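Long-range contact in CRISPR-associated protein CasA/Cse1 (Thermus thermophilus, PDB 4AN8), which probably takes part, as a subunit of the Cascade ribonucleoprotein complex, in CRISPR adaptive immunity against viruses, plasmids and other mobile genetic elements: residues R278-L286 with M310-T321. Numbering follows the deposited sequence. Where two conformers were deposited one is given.
Sequences RDPMVAQRL and MLPRQGGKVAAT
Q284 and K317 pair their backbones in both directions: Q284 N donates to K317 O at 2.8 Å, and K317 N donates to Q284 O at 2.7 Å. The Q284 and K317 side chains lie alongside each other, leaving in a common direction, and K317 CD lies 3.8 Å from Q284 OE1. Q284 O also receives a CA-H...O contact from M310.

R278 makes the main side-chain bond. With CG anti to the backbone N (chi1 173°) and a bend at chi3, its guanidinium arrives with K317 CB centred over one face. In the guanidinium plane, R278 NH1 donates to V318 O at a short 2.5 Å, nearly straight (165°), though it meets that oxygen from above the V318 carbonyl plane. R278 NH1 donates a second, less straight bond (140°) to V282 O, 3.1 Å away, and water 1 links R278 NH2 to V318 O, fixing the rotation of the group.

Beside R278, T321 N donates to P280 O at 3.1 Å, and T321 CG2 packs 3.7 Å from M281 CG; T321 OG1 bonds to F192 O. At the opposite end, past Q284-K317, L286 CG rests 3.4 Å from G315 O.

An Asx turn, D279 OD1 accepting from M281 N, overlaps the type I beta turn D279-V282, and D279 is salt-bridged to R58. A single antiparallel bridge, Q284-K317, thus ties strand 284-286, itself paired with 292-294, to the loop leading into helix 320-333, whose N-cap residue is A319 and whose first turn is held by T321 N to P280 O.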
loop_
_atom_site.group_PDB
_atom_site.type_symbol
_atom_site.label_atom_id
_atom_site.label_comp_id
_atom_site.label_asym_id
_atom_site.label_seq_id
_atom_site.Cartn_x
_atom_site.Cartn_y
_atom_site.Cartn_z
ATOM N N ARG A 278 3.195 -6.296 13.818
ATOM C CA ARG A 278 3.242 -5.321 12.738
ATOM C C ARG A 278 3.110 -6.077 11.430
ATOM O O ARG A 278 3.812 -7.050 11.194
ATOM C CB ARG A 278 4.567 -4.545 12.754
ATOM C CG ARG A 278 4.774 -3.618 11.555
ATOM C CD ARG A 278 6.012 -2.718 11.726
ATOM N NE ARG A 278 7.227 -3.493 11.993
ATOM C CZ ARG A 278 8.237 -3.605 11.139
ATOM N NH1 ARG A 278 8.182 -2.971 9.981
ATOM N NH2 ARG A 278 9.302 -4.329 11.444
ATOM N N ASP A 279 2.190 -5.643 10.589
ATOM C CA ASP A 279 2.005 -6.272 9.286
ATOM C C ASP A 279 3.315 -6.175 8.474
ATOM O O ASP A 279 3.987 -5.150 8.476
ATOM C CB ASP A 279 0.823 -5.613 8.558
ATOM C CG ASP A 279 0.467 -6.311 7.269
ATOM O OD1 ASP A 279 1.270 -6.189 6.322
ATOM O OD2 ASP A 279 -0.618 -6.944 7.185
ATOM N N PRO A 280 3.701 -7.268 7.808
ATOM C CA PRO A 280 4.939 -7.294 7.012
ATOM C C PRO A 280 5.000 -6.179 5.963
ATOM O O PRO A 280 6.091 -5.767 5.596
ATOM C CB PRO A 280 4.859 -8.646 6.298
ATOM C CG PRO A 280 4.058 -9.513 7.234
ATOM C CD PRO A 280 3.036 -8.583 7.865
ATOM N N MET A 281 3.862 -5.702 5.465
ATOM C CA MET A 281 3.916 -4.703 4.404
ATOM C C MET A 281 3.982 -3.274 4.936
ATOM O O MET A 281 4.044 -2.304 4.167
ATOM C CB MET A 281 2.751 -4.881 3.445
ATOM C CG MET A 281 2.901 -6.132 2.572
ATOM S SD MET A 281 1.390 -6.451 1.627
ATOM C CE MET A 281 1.838 -7.992 0.798
ATOM N N VAL A 282 3.986 -3.145 6.261
ATOM C CA VAL A 282 3.843 -1.847 6.881
ATOM C C VAL A 282 5.153 -1.388 7.490
ATOM O O VAL A 282 5.840 -2.168 8.136
ATOM C CB VAL A 282 2.750 -1.900 7.975
ATOM C CG1 VAL A 282 2.758 -0.639 8.818
ATOM C CG2 VAL A 282 1.387 -2.163 7.342
ATOM N N ALA A 283 5.500 -0.119 7.282
ATOM C CA ALA A 283 6.706 0.483 7.834
ATOM C C ALA A 283 6.372 1.520 8.913
ATOM O O ALA A 283 5.249 2.006 9.004
ATOM C CB ALA A 283 7.491 1.116 6.752
ATOM N N GLN A 284 7.345 1.865 9.744
ATOM C CA GLN A 284 7.075 2.817 10.812
ATOM C C GLN A 284 8.170 3.867 10.914
ATOM O O GLN A 284 9.298 3.666 10.433
ATOM C CB GLN A 284 6.867 2.103 12.150
ATOM C CG GLN A 284 5.507 1.414 12.281
ATOM C CD GLN A 284 5.345 0.677 13.609
ATOM O OE1 GLN A 284 6.281 0.048 14.099
ATOM N NE2 GLN A 284 4.153 0.772 14.203
ATOM N N ARG A 285 7.806 4.984 11.537
ATOM C CA ARG A 285 8.688 6.123 11.715
ATOM C C ARG A 285 8.404 6.746 13.091
ATOM O O ARG A 285 7.342 6.491 13.691
ATOM C CB ARG A 285 8.406 7.122 10.590
ATOM C CG ARG A 285 9.167 8.405 10.671
ATOM C CD ARG A 285 8.374 9.591 10.120
ATOM N NE ARG A 285 9.074 10.839 10.413
ATOM C CZ ARG A 285 9.512 11.693 9.497
ATOM N NH1 ARG A 285 9.300 11.467 8.205
ATOM N NH2 ARG A 285 10.156 12.786 9.878
ATOM N N LEU A 286 9.312 7.567 13.594
ATOM C CA LEU A 286 9.036 8.304 14.834
ATOM C C LEU A 286 8.439 9.673 14.520
ATOM O O LEU A 286 8.813 10.299 13.535
ATOM C CB LEU A 286 10.311 8.491 15.657
ATOM C CG LEU A 286 10.932 7.216 16.249
ATOM C CD1 LEU A 286 12.123 7.552 17.120
ATOM C CD2 LEU A 286 9.888 6.431 17.035
ATOM N N MET A 310 12.019 5.783 8.001
ATOM C CA MET A 310 11.571 4.422 8.289
ATOM C C MET A 310 12.740 3.523 8.757
ATOM O O MET A 310 12.520 2.475 9.357
ATOM C CB MET A 310 10.868 3.816 7.072
ATOM C CG MET A 310 11.807 3.464 5.955
ATOM S SD MET A 310 10.950 3.047 4.431
ATOM C CE MET A 310 12.312 2.750 3.310
ATOM N N LEU A 311 13.966 3.955 8.458
ATOM C CA LEU A 311 15.211 3.304 8.898
ATOM C C LEU A 311 15.406 3.251 10.421
ATOM O O LEU A 311 15.119 4.224 11.140
ATOM C CB LEU A 311 16.403 4.041 8.298
ATOM C CG LEU A 311 16.831 3.740 6.864
ATOM C CD1 LEU A 311 15.687 3.254 6.010
ATOM C CD2 LEU A 311 17.466 4.972 6.261
ATOM N N PRO A 312 15.886 2.105 10.924
ATOM C CA PRO A 312 16.185 1.975 12.364
ATOM C C PRO A 312 17.118 3.085 12.872
ATOM O O PRO A 312 16.871 3.653 13.940
ATOM C CB PRO A 312 16.869 0.601 12.462
ATOM C CG PRO A 312 16.317 -0.182 11.295
ATOM C CD PRO A 312 16.086 0.842 10.185
ATOM N N ARG A 313 18.171 3.388 12.117
ATOM C CA ARG A 313 19.108 4.446 12.497
ATOM C C ARG A 313 18.385 5.766 12.813
ATOM O O ARG A 313 18.949 6.645 13.475
ATOM C CB ARG A 313 20.149 4.678 11.401
ATOM C CG ARG A 313 19.638 5.555 10.268
ATOM C CD ARG A 313 20.657 5.678 9.159
ATOM N NE ARG A 313 21.313 4.401 8.913
ATOM C CZ ARG A 313 22.607 4.185 9.105
ATOM N NH1 ARG A 313 23.388 5.174 9.526
ATOM N NH2 ARG A 313 23.123 2.986 8.864
ATOM N N GLN A 314 17.151 5.914 12.336
ATOM C CA GLN A 314 16.390 7.133 12.602
ATOM C C GLN A 314 15.256 6.866 13.562
ATOM O O GLN A 314 14.389 7.709 13.766
ATOM C CB GLN A 314 15.862 7.746 11.312
ATOM C CG GLN A 314 16.947 8.342 10.429
ATOM C CD GLN A 314 16.423 9.505 9.602
ATOM O OE1 GLN A 314 15.212 9.760 9.562
ATOM N NE2 GLN A 314 17.329 10.219 8.940
ATOM N N GLY A 315 15.262 5.686 14.162
ATOM C CA GLY A 315 14.205 5.329 15.082
ATOM C C GLY A 315 13.056 4.623 14.400
ATOM O O GLY A 315 12.085 4.276 15.053
ATOM N N GLY A 316 13.158 4.404 13.093
ATOM C CA GLY A 316 12.024 3.867 12.347
ATOM C C GLY A 316 12.013 2.349 12.221
ATOM O O GLY A 316 12.855 1.670 12.804
ATOM N N LYS A 317 11.046 1.816 11.474
ATOM C CA LYS A 317 11.083 0.404 11.077
ATOM C C LYS A 317 10.742 0.162 9.606
ATOM O O LYS A 317 9.700 0.573 9.122
ATOM C CB LYS A 317 10.186 -0.439 11.971
ATOM C CG LYS A 317 10.899 -0.961 13.174
ATOM C CD LYS A 317 9.951 -1.093 14.325
ATOM C CE LYS A 317 10.708 -1.321 15.614
ATOM N NZ LYS A 317 9.800 -1.139 16.771
ATOM N N VAL A 318 11.639 -0.523 8.913
ATOM C CA VAL A 318 11.434 -0.909 7.530
ATOM C C VAL A 318 10.333 -1.970 7.443
ATOM O O VAL A 318 10.127 -2.758 8.368
ATOM C CB VAL A 318 12.738 -1.451 6.953
ATOM C CG1 VAL A 318 12.595 -1.759 5.484
ATOM C CG2 VAL A 318 13.851 -0.438 7.160
ATOM N N ALA A 319 9.580 -1.972 6.358
ATOM C CA ALA A 319 8.608 -3.042 6.165
ATOM C C ALA A 319 9.387 -4.352 6.010
ATOM O O ALA A 319 10.430 -4.377 5.323
ATOM C CB ALA A 319 7.759 -2.772 4.915
ATOM N N ALA A 320 8.880 -5.424 6.633
ATOM C CA ALA A 320 9.501 -6.753 6.548
ATOM C C ALA A 320 9.615 -7.268 5.101
ATOM O O ALA A 320 10.647 -7.844 4.720
ATOM C CB ALA A 320 8.756 -7.789 7.459
ATOM N N THR A 321 8.574 -7.051 4.293
ATOM C CA THR A 321 8.650 -7.419 2.877
ATOM C C THR A 321 9.835 -6.761 2.197
ATOM O O THR A 321 10.505 -7.377 1.375
ATOM C CB THR A 321 7.349 -7.091 2.079
ATOM O OG1 THR A 321 7.052 -5.675 2.157
ATOM C CG2 THR A 321 6.148 -7.935 2.604
HETATM O O HOH W 1 11.381 -4.840 9.142
HETATM O O HOH W 2 6.789 -4.994 8.675
HETATM O O HOH W 3 11.866 7.784 12.666
#